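Local coordinates for protein p450 cytochrome, putative (Rippkaea orientalis, PDB 6Y01) that probably binds and carries the molybdenum cofactor (Moco) as a Rossmann-fold carrier protein of a phototrophic bacterium, at residues G19-G24 against D110-C115. Sequence-based numbering, arbitrary orientation.
Sequences GVMGPG and DVVIAC
Gly19 and Met21 grip strand 111-115 through their backbones, each using both N-H and C=O, joining the central strand of the seven-stranded parallel Rossmann sheet to its neighbour. Gly19 N donates to Val111 O (2.9 Å) and Gly19 O accepts from Ile113 N (2.8 Å). Two residues on, Met21 N reaches Ile113 O at 2.8 Å and Cys115 N returns a bond of the same length to Met21 O. The last three are almost straight, with N-H...O angles of 174° or more.

This backbone pairing is the tight part; side chains meet less closely. With CG anti to its carbonyl carbon (chi1 -53°), Met21 lays this methylene obliquely across Val112 CG1, at 4.0 Å; the chain then bends so that the CE methyl covers the place where Gly19 has no side chain. The other face is looser between the strands: Val20 CG1 lies 4.3 Å from Cys115 CB and Val20 CG2 4.5 Å from Ile113 CD1, and helices 29-44 and 162-176 close over Ile113.

Beyond the strand the pairing opens into a partly exposed loop, where Gly22 CA makes a weak C-H...O contact of 3.3 Å with Cys115 O and Pro23 CD merely packs against that oxygen. The carbonyl is buried without a hydrogen-bond partner, so the Gly22 contact is its polar compensation at best. The chemistry thus implies a core held by four backbone hydrogen bonds giving way, at the C-terminal strand ends where Rossmann folds usually bind ligands, to a loop that meets strand 111-115 only through weaker contacts.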
loop_
_atom_site.group_PDB
_atom_site.type_symbol
_atom_site.label_atom_id
_atom_site.label_comp_id
_atom_site.label_asym_id
_atom_site.label_seq_id
_atom_site.Cartn_x
_atom_site.Cartn_y
_atom_site.Cartn_z
ATOM N N GLY D 19 -10.965 -12.966 10.532
ATOM C CA GLY D 19 -11.432 -11.795 9.827
ATOM C C GLY D 19 -12.880 -11.948 9.466
ATOM O O GLY D 19 -13.235 -12.913 8.861
ATOM N N VAL D 20 -13.703 -10.995 9.847
ATOM C CA VAL D 20 -15.126 -10.983 9.488
ATOM C C VAL D 20 -15.346 -9.816 8.553
ATOM O O VAL D 20 -15.160 -8.659 8.950
ATOM C CB VAL D 20 -16.080 -10.951 10.691
ATOM C CG1 VAL D 20 -17.514 -10.858 10.202
ATOM C CG2 VAL D 20 -15.849 -12.176 11.548
ATOM N N MET D 21 -15.718 -10.140 7.319
ATOM C CA MET D 21 -15.965 -9.184 6.255
ATOM C C MET D 21 -17.470 -9.229 5.974
ATOM O O MET D 21 -18.117 -10.262 6.139
ATOM C CB MET D 21 -15.193 -9.592 4.947
ATOM C CG MET D 21 -13.715 -9.837 5.119
ATOM S SD MET D 21 -12.690 -8.340 5.536
ATOM C CE MET D 21 -12.031 -8.839 7.124
ATOM N N GLY D 22 -18.028 -8.140 5.488
ATOM C CA GLY D 22 -19.393 -8.156 4.980
ATOM C C GLY D 22 -19.867 -6.750 4.670
ATOM O O GLY D 22 -19.173 -5.772 4.931
ATOM N N PRO D 23 -21.068 -6.620 4.111
ATOM C CA PRO D 23 -21.595 -5.323 3.715
ATOM C C PRO D 23 -21.909 -4.387 4.868
ATOM O O PRO D 23 -22.016 -4.802 6.035
ATOM C CB PRO D 23 -22.882 -5.702 2.960
ATOM C CG PRO D 23 -23.226 -7.121 3.367
ATOM C CD PRO D 23 -21.928 -7.749 3.745
ATOM N N GLY D 24 -22.098 -3.146 4.502
ATOM C CA GLY D 24 -22.391 -2.059 5.446
ATOM C C GLY D 24 -23.841 -1.782 5.405
ATOM O O GLY D 24 -24.666 -2.586 5.928
ATOM N N ASP D 110 -6.234 -15.684 10.035
ATOM C CA ASP D 110 -6.064 -17.143 9.941
ATOM C C ASP D 110 -7.201 -17.760 9.135
ATOM O O ASP D 110 -6.980 -18.737 8.407
ATOM C CB ASP D 110 -5.955 -17.743 11.340
ATOM C CG ASP D 110 -4.702 -17.277 12.029
ATOM O OD1 ASP D 110 -3.590 -17.374 11.402
ATOM O OD2 ASP D 110 -4.803 -16.806 13.121
ATOM N N VAL D 111 -8.406 -17.240 9.287
ATOM C CA VAL D 111 -9.602 -17.637 8.512
ATOM C C VAL D 111 -10.353 -16.359 8.218
ATOM O O VAL D 111 -10.428 -15.466 9.102
ATOM C CB VAL D 111 -10.490 -18.626 9.275
ATOM C CG1 VAL D 111 -11.681 -19.000 8.416
ATOM C CG2 VAL D 111 -9.717 -19.842 9.752
ATOM N N VAL D 112 -10.934 -16.255 7.041
ATOM C CA VAL D 112 -11.745 -15.102 6.621
ATOM C C VAL D 112 -13.178 -15.607 6.510
ATOM O O VAL D 112 -13.425 -16.644 5.867
ATOM C CB VAL D 112 -11.257 -14.555 5.247
ATOM C CG1 VAL D 112 -12.202 -13.501 4.727
ATOM C CG2 VAL D 112 -9.848 -14.002 5.342
ATOM N N ILE D 113 -14.103 -14.916 7.183
ATOM C CA ILE D 113 -15.535 -15.188 7.026
ATOM C C ILE D 113 -16.173 -14.024 6.294
ATOM O O ILE D 113 -16.006 -12.851 6.709
ATOM C CB ILE D 113 -16.235 -15.359 8.390
ATOM C CG1 ILE D 113 -15.574 -16.441 9.248
ATOM C CG2 ILE D 113 -17.705 -15.605 8.171
ATOM C CD1 ILE D 113 -16.121 -16.535 10.660
ATOM N N ALA D 114 -16.897 -14.353 5.232
ATOM C CA ALA D 114 -17.701 -13.374 4.511
ATOM C C ALA D 114 -19.131 -13.566 4.986
ATOM O O ALA D 114 -19.770 -14.573 4.664
ATOM C CB ALA D 114 -17.591 -13.542 3.000
ATOM N N CYS D 115 -19.599 -12.568 5.724
ATOM C CA CYS D 115 -20.931 -12.577 6.316
ATOM C C CYS D 115 -21.786 -11.626 5.506
ATOM O O CYS D 115 -21.735 -10.413 5.709
ATOM C CB CYS D 115 -20.798 -12.195 7.794
ATOM S SG CYS D 115 -22.319 -12.152 8.712
#